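Local coordinates for CMP-sialic acid transporter 1 (PDB 6I1R), which probably carries CMP-sialic acid from the cytoplasm into the Golgi, and is captured here facing outward with cytidine monophosphate in its pocket, at residues T11-T14 and S15-G18; Y32-A35 and T36-F39; F205-G208 and W209-G213; G222-W225 and Q226-N230; Y232-T235 and T236-V240. The protein carries 5 engineered substitutions. One frame throughout, in Å; residues are numbered along the deposited sequence.

Contact 1 (T11-T14 and S15-G18); sequences TILT and SSQG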
# COMPACT_ATOMS: atom_id res chain seq x y z
N THR B 11 20.12 15.51 -6.94
CA THR B 11 20.20 15.00 -5.57
C THR B 11 19.12 15.67 -4.71
O THR B 11 18.37 14.99 -4.02
CB THR B 11 21.60 15.19 -4.98
OG1 THR B 11 22.53 14.51 -5.83
CG2 THR B 11 21.73 14.68 -3.57
N ILE B 12 19.05 17.00 -4.77
CA ILE B 12 18.06 17.74 -4.00
C ILE B 12 16.65 17.25 -4.36
O ILE B 12 15.85 16.97 -3.46
CB ILE B 12 18.21 19.27 -4.21
CG1 ILE B 12 19.51 19.81 -3.60
CG2 ILE B 12 16.99 20.02 -3.69
CD1 ILE B 12 19.63 19.61 -2.10
N LEU B 13 16.36 17.11 -5.65
CA LEU B 13 14.99 16.80 -6.08
C LEU B 13 14.71 15.29 -5.97
O LEU B 13 13.56 14.92 -5.75
CB LEU B 13 14.77 17.30 -7.51
CG LEU B 13 14.65 18.82 -7.67
CD1 LEU B 13 14.46 19.20 -9.13
CD2 LEU B 13 13.51 19.38 -6.82
N THR B 14 15.71 14.42 -6.09
CA THR B 14 15.47 12.97 -5.94
C THR B 14 15.05 12.67 -4.49
O THR B 14 14.29 11.73 -4.25
CB THR B 14 16.68 12.14 -6.37
OG1 THR B 14 16.93 12.36 -7.75
CG2 THR B 14 16.49 10.65 -6.15
N SER B 15 15.55 13.46 -3.54
CA SER B 15 15.18 13.28 -2.13
C SER B 15 13.85 13.97 -1.83
O SER B 15 13.15 13.58 -0.89
CB SER B 15 16.28 13.78 -1.21
OG SER B 15 16.23 15.19 -1.07
N SER B 16 13.50 15.00 -2.61
CA SER B 16 12.21 15.69 -2.45
C SER B 16 11.06 14.73 -2.80
O SER B 16 10.13 14.57 -2.00
CB SER B 16 12.15 16.94 -3.30
OG SER B 16 13.05 17.93 -2.82
N GLN B 17 11.13 14.11 -3.97
CA GLN B 17 10.11 13.15 -4.39
C GLN B 17 10.08 11.96 -3.41
O GLN B 17 9.04 11.34 -3.23
CB GLN B 17 10.35 12.67 -5.83
CG GLN B 17 11.56 11.77 -6.00
CD GLN B 17 11.77 11.35 -7.43
OE1 GLN B 17 11.73 12.16 -8.35
NE2 GLN B 17 12.01 10.07 -7.63
N GLY B 18 11.22 11.67 -2.80
CA GLY B 18 11.31 10.63 -1.77
C GLY B 18 10.40 10.92 -0.59
O GLY B 18 9.61 10.06 -0.19
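The backbones of Thr11 and Ser15 are joined one turn apart in helix 3-24, where the backbone N of Ser15 donates to Thr11 O over 3.2 Å and the N of Gln17 reaches Leu13 O in a nearly straight bond (173°). Within this alpha-helix, two successive serines fold their hydroxyls back onto the main chain, a familiar way of hiding polar side chains in a membrane-spanning helix. Both take the same acceptor, Ile12 O. Ser15 OG, set between its own backbone N and carbonyl carbon (chi1 80°), comes to it at 3.0 Å; Ser16 OG, swung to lie beside its own N (chi1 -68°), also stops 3.0 Å from Ile12 O. Each hydroxyl stands above the carbonyl plane, and the backbone N of Ser16 gives the oxygen a third donor. Replacing Ser15 by an alanine would probably cost Ile12 O one of these three donors and leave a small gap against helix 259-279, where Ser15 packs on Leu272 and Thr273. Helix 234-256 packs on another flank: Leu13 and Ser16 touch Asn242, and Gln17 OE1 bonds to Thr246 OG1. On the way there Gln17 CG passes 3.2 Å from Thr14 O, and the chain runs on extended from that carbon.

Contact 2 (Y32-A35 and T36-F39); sequences YDYA and TIPF. With C5P (cytidine-5'-monophosphate), chain D.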
# COMPACT_ATOMS: atom_id res chain seq x y z
N TYR B 32 -4.32 6.89 -3.37
CA TYR B 32 -4.40 6.88 -4.84
C TYR B 32 -3.68 5.64 -5.38
O TYR B 32 -3.37 4.72 -4.63
CB TYR B 32 -3.79 8.17 -5.39
CG TYR B 32 -2.37 8.40 -4.95
CD1 TYR B 32 -2.06 8.96 -3.75
CD2 TYR B 32 -1.30 8.03 -5.71
CE1 TYR B 32 -0.76 9.15 -3.32
CE2 TYR B 32 0.01 8.24 -5.31
CZ TYR B 32 0.31 8.80 -4.10
OH TYR B 32 1.59 9.00 -3.68
N ASP B 33 -3.42 5.64 -6.69
CA ASP B 33 -2.72 4.56 -7.37
C ASP B 33 -1.31 5.04 -7.76
O ASP B 33 -1.17 6.01 -8.51
CB ASP B 33 -3.50 4.08 -8.60
CG ASP B 33 -3.58 2.57 -8.77
OD1 ASP B 33 -2.77 1.86 -8.15
OD2 ASP B 33 -4.46 2.12 -9.53
N TYR B 34 -0.29 4.35 -7.27
CA TYR B 34 1.09 4.59 -7.70
C TYR B 34 1.38 3.78 -8.97
O TYR B 34 2.52 3.66 -9.40
CB TYR B 34 2.06 4.24 -6.56
CG TYR B 34 3.43 4.88 -6.62
CD1 TYR B 34 3.79 5.76 -7.63
CD2 TYR B 34 4.37 4.62 -5.64
CE1 TYR B 34 5.05 6.35 -7.67
CE2 TYR B 34 5.63 5.19 -5.66
CZ TYR B 34 5.97 6.06 -6.68
OH TYR B 34 7.21 6.63 -6.72
N ALA B 35 0.33 3.21 -9.58
CA ALA B 35 0.43 2.58 -10.89
C ALA B 35 0.31 3.64 -11.99
O ALA B 35 0.90 3.50 -13.06
CB ALA B 35 -0.64 1.52 -11.03
N THR B 36 -0.46 4.70 -11.71
CA THR B 36 -0.82 5.71 -12.71
C THR B 36 0.18 6.87 -12.72
O THR B 36 0.22 7.63 -13.70
CB THR B 36 -2.23 6.25 -12.46
OG1 THR B 36 -2.36 6.52 -11.07
CG2 THR B 36 -3.32 5.29 -12.90
N ILE B 37 0.97 7.04 -11.66
CA ILE B 37 1.86 8.21 -11.55
C ILE B 37 2.93 8.17 -12.65
O ILE B 37 3.17 9.19 -13.29
CB ILE B 37 2.48 8.32 -10.14
CG1 ILE B 37 1.49 8.99 -9.17
CG2 ILE B 37 3.82 9.04 -10.17
CD1 ILE B 37 1.98 9.09 -7.76
N PRO B 38 3.59 7.01 -12.87
CA PRO B 38 4.62 6.92 -13.91
C PRO B 38 4.09 7.31 -15.30
O PRO B 38 4.85 7.84 -16.11
CB PRO B 38 5.06 5.45 -13.92
CG PRO B 38 4.75 4.98 -12.53
CD PRO B 38 3.47 5.71 -12.19
N PHE B 39 2.81 7.05 -15.55
CA PHE B 39 2.16 7.43 -16.81
C PHE B 39 2.07 8.96 -16.89
O PHE B 39 2.51 9.55 -17.88
CB PHE B 39 0.78 6.77 -16.91
CG PHE B 39 -0.06 7.20 -18.09
CD1 PHE B 39 0.13 6.64 -19.34
CD2 PHE B 39 -1.05 8.16 -17.94
CE1 PHE B 39 -0.64 7.03 -20.42
CE2 PHE B 39 -1.82 8.56 -19.02
CZ PHE B 39 -1.62 7.99 -20.26
O3P C5P D . 10.38 6.73 -17.04
P C5P D . 10.26 5.25 -16.76
O1P C5P D . 11.59 4.55 -16.55
O2P C5P D . 9.20 4.88 -15.76
O5' C5P D . 9.72 4.64 -18.15
C5' C5P D . 8.44 4.02 -18.21
C4' C5P D . 8.60 2.56 -18.64
O4' C5P D . 8.72 1.73 -17.48
C3' C5P D . 7.39 2.09 -19.44
O3' C5P D . 7.80 1.75 -20.77
C2' C5P D . 6.83 0.89 -18.68
O2' C5P D . 6.83 -0.31 -19.46
C1' C5P D . 7.72 0.71 -17.46
N1 C5P D . 6.91 0.83 -16.24
C2 C5P D . 5.98 -0.18 -15.91
N3 C5P D . 5.24 -0.08 -14.79
C4 C5P D . 5.37 0.99 -13.97
C5 C5P D . 6.28 1.99 -14.29
C6 C5P D . 7.05 1.89 -15.44
O2 C5P D . 5.85 -1.17 -16.66
N4 C5P D . 4.62 1.09 -12.85
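Ile37 and the rings of Tyr32 and Tyr34 supply the apolar part of this contact, where the loop runs into helix 37-59. The extended Ile37 side chain (chi2 177°) carries its CD1 to both tyrosines: CD1 lies 3.3 Å from Tyr32 CE2 and 3.8 Å from Tyr34 CD1, slanting across each ring. Tyr34 also meets the beta-branch, its CE1 3.9 Å from Ile37 CG2. Its CG is anti to the backbone N (chi1 -158°), which returns the ring to Ile37 although the bond from CA to CB leads away. The far end of Tyr32 is held separately, by a hydrogen bond between its OH and Ser24 OG.

A single side-chain hydrogen bond provides the polar link. Thr36 OG1 donates to Asp33 O over 2.9 Å, approaching from above the carbonyl plane. It links the loop at 32-35 to the first turn of helix 37-59, which is predicted to cross the membrane in this fold of the drug/metabolite-transporter type. Thr36 OG1 has a further hydrogen-bonding partner in Tyr232 OH.

Pro38 makes the remaining contacts, by packing alone. Its CD rests against two carbonyl oxygens of the loop, 3.6 Å from Tyr34 O and 3.5 Å from Ala35 O. Pro38 CB and CG turn to the nucleotide pocket, where CB comes to 3.7 Å from C5 of the cytosine of cytidine monophosphate.

Contact 3 (F205-G208 and W209-G213); sequences FNMG and WLIYG. With C5P (cytidine-5'-monophosphate), chain D.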
# COMPACT_ATOMS: atom_id res chain seq x y z
N PHE B 205 4.11 2.58 -23.76
CA PHE B 205 4.31 1.33 -23.01
C PHE B 205 3.64 1.41 -21.63
O PHE B 205 2.98 0.46 -21.22
CB PHE B 205 5.80 0.99 -22.90
CG PHE B 205 6.35 0.19 -24.06
CD1 PHE B 205 6.32 0.69 -25.35
CD2 PHE B 205 6.90 -1.07 -23.85
CE1 PHE B 205 6.83 -0.05 -26.41
CE2 PHE B 205 7.41 -1.81 -24.91
CZ PHE B 205 7.37 -1.30 -26.19
N ASN B 206 3.81 2.53 -20.92
CA ASN B 206 3.09 2.77 -19.66
C ASN B 206 1.59 2.52 -19.86
O ASN B 206 0.93 1.93 -19.00
CB ASN B 206 3.28 4.21 -19.14
CG ASN B 206 4.39 4.35 -18.13
OD1 ASN B 206 5.46 4.86 -18.44
ND2 ASN B 206 4.14 3.91 -16.90
N MET B 207 1.07 2.99 -20.99
CA MET B 207 -0.35 2.93 -21.31
C MET B 207 -0.75 1.49 -21.63
O MET B 207 -1.79 1.01 -21.16
CB MET B 207 -0.66 3.83 -22.51
CG MET B 207 -2.12 4.20 -22.66
SD MET B 207 -2.34 5.70 -23.65
CE MET B 207 -1.58 5.21 -25.19
N GLY B 208 0.07 0.81 -22.44
CA GLY B 208 -0.15 -0.60 -22.77
C GLY B 208 -0.13 -1.49 -21.53
O GLY B 208 -0.82 -2.51 -21.49
N TRP B 209 0.67 -1.11 -20.54
CA TRP B 209 0.73 -1.83 -19.26
C TRP B 209 -0.64 -1.75 -18.57
O TRP B 209 -1.21 -2.77 -18.19
CB TRP B 209 1.85 -1.26 -18.38
CG TRP B 209 2.17 -2.11 -17.18
CD1 TRP B 209 2.66 -3.38 -17.19
CD2 TRP B 209 2.04 -1.73 -15.80
NE1 TRP B 209 2.83 -3.83 -15.91
CE2 TRP B 209 2.47 -2.84 -15.03
CE3 TRP B 209 1.61 -0.58 -15.13
CZ2 TRP B 209 2.47 -2.83 -13.64
CZ3 TRP B 209 1.62 -0.57 -13.76
CH2 TRP B 209 2.04 -1.67 -13.02
N LEU B 210 -1.16 -0.53 -18.45
CA LEU B 210 -2.45 -0.29 -17.80
C LEU B 210 -3.58 -0.97 -18.59
O LEU B 210 -4.56 -1.43 -17.99
CB LEU B 210 -2.69 1.22 -17.69
CG LEU B 210 -1.75 1.97 -16.75
CD1 LEU B 210 -1.84 3.47 -16.97
CD2 LEU B 210 -2.05 1.64 -15.29
N ILE B 211 -3.46 -1.01 -19.91
CA ILE B 211 -4.43 -1.72 -20.75
C ILE B 211 -4.31 -3.23 -20.49
O ILE B 211 -5.32 -3.93 -20.45
CB ILE B 211 -4.26 -1.36 -22.24
CG1 ILE B 211 -4.62 0.10 -22.52
CG2 ILE B 211 -5.07 -2.31 -23.12
CD1 ILE B 211 -4.11 0.62 -23.85
N TYR B 212 -3.08 -3.72 -20.32
CA TYR B 212 -2.88 -5.14 -20.01
C TYR B 212 -3.54 -5.46 -18.67
O TYR B 212 -4.29 -6.43 -18.56
CB TYR B 212 -1.39 -5.50 -20.00
CG TYR B 212 -1.13 -6.98 -20.02
CD1 TYR B 212 -1.18 -7.70 -21.20
CD2 TYR B 212 -0.84 -7.68 -18.85
CE1 TYR B 212 -0.94 -9.07 -21.23
CE2 TYR B 212 -0.60 -9.04 -18.86
CZ TYR B 212 -0.65 -9.74 -20.06
OH TYR B 212 -0.42 -11.09 -20.08
N GLY B 213 -3.27 -4.63 -17.66
CA GLY B 213 -3.85 -4.80 -16.32
C GLY B 213 -5.37 -4.90 -16.35
O GLY B 213 -5.96 -5.69 -15.63
O3P C5P D . 10.38 6.73 -17.04
P C5P D . 10.26 5.25 -16.76
O1P C5P D . 11.59 4.55 -16.55
O2P C5P D . 9.20 4.88 -15.76
O5' C5P D . 9.72 4.64 -18.15
C5' C5P D . 8.44 4.02 -18.21
C4' C5P D . 8.60 2.56 -18.64
O4' C5P D . 8.72 1.73 -17.48
C3' C5P D . 7.39 2.09 -19.44
O3' C5P D . 7.80 1.75 -20.77
C2' C5P D . 6.83 0.89 -18.68
O2' C5P D . 6.83 -0.31 -19.46
C1' C5P D . 7.72 0.71 -17.46
N1 C5P D . 6.91 0.83 -16.24
C2 C5P D . 5.98 -0.18 -15.91
N3 C5P D . 5.24 -0.08 -14.79
C4 C5P D . 5.37 0.99 -13.97
C5 C5P D . 6.28 1.99 -14.29
C6 C5P D . 7.05 1.89 -15.44
O2 C5P D . 5.85 -1.17 -16.66
N4 C5P D . 4.62 1.09 -12.85
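Phe205 O receives the backbone N of Trp209 at 2.9 Å, the first of four successive i to i+4 bonds that account for the main chain here. Leu210 N follows onto Asn206 O at 3.3 Å, Ile211 N onto Met207 O at 2.9 Å and Tyr212 N onto Gly208 O at 2.8 Å. All the carbonyls from Phe205 to Gly208 are therefore satisfied within the helix, and the four amides that follow are satisfied in turn. Side-chain contacts between the turns are few: Ile211 CG1 lies against Met207 O, and Met207 CG meets Ile211 CD1 loosely at 4.3 Å.

The same run of helix 191-216 presents side chains to the nucleotide. Trp209 has its CG anti to the backbone N (chi1 -168°), which carries the indole away from the preceding turn and turns one face to the N3 and N4 edge of the cytosine, the two planes steeply inclined. N3 of the base sits 3.6 Å above the indole plane, displaced toward the rim, and the exocyclic N4 is 3.5 Å from Trp209 CZ3. Phe205 CB and the side chain of Asn206 border the ribose, so the pocket wall spans a full turn. Asn206 also packs on Pro38 and Glu42 of helix 37-59, Phe205 and Trp209 face helix 76-92, and Met207, Leu210 and Ile211 touch Trp224 of the short helix 224-227.

Contact 4 (G222-W225 and Q226-N230); sequences GPWW and QRLFN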
# COMPACT_ATOMS: atom_id res chain seq x y z
N GLY B 222 -13.32 -1.48 -13.29
CA GLY B 222 -13.07 -0.09 -13.68
C GLY B 222 -11.87 0.04 -14.61
O GLY B 222 -10.82 -0.57 -14.36
N PRO B 223 -12.02 0.82 -15.69
CA PRO B 223 -10.93 1.03 -16.64
C PRO B 223 -9.92 2.08 -16.15
O PRO B 223 -10.29 3.01 -15.43
CB PRO B 223 -11.64 1.49 -17.92
CG PRO B 223 -12.83 2.26 -17.42
CD PRO B 223 -13.21 1.56 -16.13
N TRP B 224 -8.67 1.92 -16.58
CA TRP B 224 -7.53 2.72 -16.09
C TRP B 224 -7.76 4.22 -16.32
O TRP B 224 -7.36 5.03 -15.48
CB TRP B 224 -6.24 2.25 -16.77
CG TRP B 224 -6.17 2.56 -18.23
CD1 TRP B 224 -6.59 1.78 -19.27
CD2 TRP B 224 -5.65 3.76 -18.83
NE1 TRP B 224 -6.37 2.40 -20.47
CE2 TRP B 224 -5.79 3.62 -20.23
CE3 TRP B 224 -5.08 4.94 -18.33
CZ2 TRP B 224 -5.38 4.62 -21.12
CZ3 TRP B 224 -4.67 5.92 -19.21
CH2 TRP B 224 -4.83 5.75 -20.59
N TRP B 225 -8.38 4.59 -17.44
CA TRP B 225 -8.54 6.01 -17.80
C TRP B 225 -9.58 6.68 -16.89
O TRP B 225 -9.42 7.84 -16.51
CB TRP B 225 -8.88 6.18 -19.29
CG TRP B 225 -10.05 5.37 -19.78
CD1 TRP B 225 -10.00 4.15 -20.39
CD2 TRP B 225 -11.44 5.74 -19.73
NE1 TRP B 225 -11.26 3.73 -20.71
CE2 TRP B 225 -12.17 4.68 -20.32
CE3 TRP B 225 -12.14 6.85 -19.24
CZ2 TRP B 225 -13.56 4.71 -20.43
CZ3 TRP B 225 -13.52 6.87 -19.35
CH2 TRP B 225 -14.21 5.81 -19.94
N GLN B 226 -10.64 5.96 -16.54
CA GLN B 226 -11.68 6.46 -15.64
C GLN B 226 -11.10 6.63 -14.23
O GLN B 226 -11.34 7.64 -13.56
CB GLN B 226 -12.88 5.50 -15.64
CG GLN B 226 -14.12 6.05 -14.95
CD GLN B 226 -15.23 5.03 -14.91
OE1 GLN B 226 -15.05 3.89 -14.47
NE2 GLN B 226 -16.41 5.43 -15.36
N ARG B 227 -10.33 5.64 -13.80
CA ARG B 227 -9.76 5.57 -12.45
C ARG B 227 -8.59 6.55 -12.29
O ARG B 227 -8.19 6.86 -11.17
CB ARG B 227 -9.30 4.13 -12.20
CG ARG B 227 -8.90 3.81 -10.77
CD ARG B 227 -8.72 2.32 -10.56
NE ARG B 227 -7.68 1.75 -11.42
CZ ARG B 227 -7.90 1.14 -12.58
NH1 ARG B 227 -6.89 0.63 -13.26
NH2 ARG B 227 -9.13 1.03 -13.07
N LEU B 228 -8.08 7.06 -13.42
CA LEU B 228 -6.75 7.70 -13.51
C LEU B 228 -6.56 8.79 -12.44
O LEU B 228 -5.46 8.93 -11.92
CB LEU B 228 -6.59 8.30 -14.91
CG LEU B 228 -5.17 8.72 -15.28
CD1 LEU B 228 -4.48 7.63 -16.09
CD2 LEU B 228 -5.17 10.03 -16.05
N PHE B 229 -7.61 9.55 -12.12
CA PHE B 229 -7.48 10.73 -11.26
C PHE B 229 -7.88 10.42 -9.81
O PHE B 229 -7.78 11.30 -8.95
CB PHE B 229 -8.31 11.89 -11.82
CG PHE B 229 -7.55 12.86 -12.70
CD1 PHE B 229 -6.68 12.40 -13.68
CD2 PHE B 229 -7.74 14.23 -12.57
CE1 PHE B 229 -6.00 13.30 -14.49
CE2 PHE B 229 -7.06 15.12 -13.38
CZ PHE B 229 -6.19 14.65 -14.34
N ASN B 230 -8.32 9.20 -9.52
CA ASN B 230 -8.90 8.88 -8.21
C ASN B 230 -7.87 9.12 -7.10
O ASN B 230 -6.69 8.79 -7.24
CB ASN B 230 -9.45 7.45 -8.14
CG ASN B 230 -10.82 7.30 -8.76
OD1 ASN B 230 -11.61 8.24 -8.80
ND2 ASN B 230 -11.13 6.10 -9.24
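Trp225 lays one face of its indole over the CB of Gln226, a CH-pi contact 4.2 Å from the centre of the six-membered ring and 23° off its normal. Pro223 CG covers the same face, and the glutamine chain crosses the proline, bringing Gln226 OE1 to 3.4 Å from Pro223 CD. Trp224 differs: Leu228 CD1 meets the indole at its edge, 3.6 Å from CE3, the two side chains lying side by side.

Arg227 closes this short helical turn, which leads into a type I beta turn from Arg227 to Asn230. Its backbone N donates to Pro223 O at 3.1 Å, while a bend at chi3 (60°) returns the guanidinium to the start of the segment. There NH2 makes a weak hydrogen bond to Gly222 O at 2.7 Å, with that oxygen at the guanidinium edge. A leucine in its place would probably leave Gly222 O without this donor and the carboxylates of Asp33 and Asp214 without this positive neighbour, though both pairs are long and weak. Gly222 N ties the turn to Thr94 of the second subunit. Apart from the sound Arg227 N bond, the polar links are weak, which implies a turn shaped largely by packing on the indoles.

Contact 5 (Y232-T235 and T236-V240); sequences YSIT and TWMVV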
# COMPACT_ATOMS: atom_id res chain seq x y z
N TYR B 232 -6.35 11.59 -6.09
CA TYR B 232 -5.21 12.47 -6.41
C TYR B 232 -5.31 13.76 -5.60
O TYR B 232 -6.12 14.64 -5.91
CB TYR B 232 -5.14 12.77 -7.91
CG TYR B 232 -4.24 11.85 -8.69
CD1 TYR B 232 -4.59 10.53 -8.93
CD2 TYR B 232 -3.03 12.30 -9.19
CE1 TYR B 232 -3.76 9.68 -9.64
CE2 TYR B 232 -2.19 11.47 -9.91
CZ TYR B 232 -2.55 10.15 -10.13
OH TYR B 232 -1.73 9.33 -10.84
N SER B 233 -4.47 13.87 -4.57
CA SER B 233 -4.36 15.09 -3.78
C SER B 233 -3.43 16.08 -4.49
O SER B 233 -2.94 15.80 -5.59
CB SER B 233 -3.86 14.77 -2.39
OG SER B 233 -2.65 14.03 -2.45
N ILE B 234 -3.23 17.24 -3.87
CA ILE B 234 -2.20 18.18 -4.32
C ILE B 234 -0.83 17.49 -4.18
O ILE B 234 -0.05 17.49 -5.14
CB ILE B 234 -2.27 19.51 -3.53
CG1 ILE B 234 -3.34 20.45 -4.09
CG2 ILE B 234 -0.91 20.19 -3.49
CD1 ILE B 234 -4.73 20.21 -3.54
N THR B 235 -0.57 16.89 -3.02
CA THR B 235 0.75 16.24 -2.82
C THR B 235 0.95 15.19 -3.91
O THR B 235 2.05 15.10 -4.45
CB THR B 235 1.00 15.64 -1.42
OG1 THR B 235 0.50 14.33 -1.19
CG2 THR B 235 0.47 16.50 -0.30
N THR B 236 -0.08 14.44 -4.28
CA THR B 236 0.05 13.48 -5.37
C THR B 236 0.58 14.19 -6.63
O THR B 236 1.48 13.68 -7.28
CB THR B 236 -1.28 12.77 -5.68
OG1 THR B 236 -1.91 12.40 -4.45
CG2 THR B 236 -1.09 11.53 -6.52
N TRP B 237 0.02 15.36 -6.93
CA TRP B 237 0.42 16.13 -8.12
C TRP B 237 1.84 16.68 -7.95
O TRP B 237 2.55 16.85 -8.95
CB TRP B 237 -0.58 17.25 -8.42
CG TRP B 237 -1.82 16.79 -9.14
CD1 TRP B 237 -3.09 16.76 -8.64
CD2 TRP B 237 -1.90 16.30 -10.49
NE1 TRP B 237 -3.95 16.28 -9.59
CE2 TRP B 237 -3.26 15.99 -10.73
CE3 TRP B 237 -0.97 16.09 -11.52
CZ2 TRP B 237 -3.70 15.48 -11.95
CZ3 TRP B 237 -1.41 15.59 -12.72
CH2 TRP B 237 -2.76 15.29 -12.94
N MET B 238 2.25 16.97 -6.71
CA MET B 238 3.61 17.45 -6.46
C MET B 238 4.63 16.40 -6.91
O MET B 238 5.61 16.74 -7.57
CB MET B 238 3.83 17.79 -4.98
CG MET B 238 3.32 19.17 -4.59
SD MET B 238 3.44 19.50 -2.81
CE MET B 238 5.17 19.94 -2.67
N VAL B 239 4.38 15.12 -6.58
CA VAL B 239 5.37 14.07 -6.88
C VAL B 239 5.33 13.77 -8.39
O VAL B 239 6.35 13.39 -8.95
CB VAL B 239 5.20 12.79 -6.04
CG1 VAL B 239 4.57 13.06 -4.68
CG2 VAL B 239 4.42 11.70 -6.77
N VAL B 240 4.17 13.93 -9.03
CA VAL B 240 4.08 13.72 -10.48
C VAL B 240 5.01 14.72 -11.18
O VAL B 240 5.78 14.34 -12.07
CB VAL B 240 2.63 13.85 -11.00
CG1 VAL B 240 2.58 13.93 -12.52
CG2 VAL B 240 1.75 12.71 -10.51
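Ser233 and Thr236 join hydroxyls at the N-terminus of helix 234-256, where Ser233 holds the N-cap position. Their OG and OG1 atoms are hydrogen-bonded at 2.7 Å, and Trp237 N donates to Ser233 O at 3.3 Å.

The tight side lies inward. Thr236 uses its two branches for different work: with OG1 beside the backbone N (chi1 -43°) and engaged with Ser233 OG, CG2 is left to press on Tyr232. That methyl sits over one face of the phenol ring, 3.7 Å from its centre and 26° off the normal, as a CH-pi contact. The edge of the same ring is met by Val240 CG2, 4.2 Å from Tyr232 CE2. Trp237 turns a face of its indole to Tyr232 CD2, the two ring planes standing 53° apart. Tyr232 OH goes on to bond Thr36, and Ile37 and Leu40 of helix 37-59 also touch the ring. Behind it, the buried Val239 gives its backbone N to Thr235 O at 3.2 Å.

On the outer side the helix is packed more loosely. Ile234 and Met238 lie on the surface and barely meet, Ile234 CG2 being 4.5 Å from Met238 SD, although Ile234 also touches Ser150 of the second subunit. What ties this flank together is backbone: Met238 N donates to Ile234 O at 2.8 Å.

Contacts 2 and 3 form the pair at the ligand: their centres are 12 Å apart, both touch the cytidine monophosphate, and Ala35 CB meets Trp209 CZ3 at 4.1 Å between them. Contact 4 backs this pair from the side, with Trp224 NE1 3.5 Å from Ile211 CG1 of contact 3 and Trp224 CZ3 3.8 Å from Phe39 CZ of contact 2. Contact 5 joins contact 2 through Thr36 OG1 and Tyr232 OH, 2.9 Å apart, and contact 4 through Phe229 and Trp237; contacts 4 and 5 both also reach the second subunit. Contact 1 touches none of the others, its nearest atoms being about 5 Å from contact 5 and about 14 Å from contact 3.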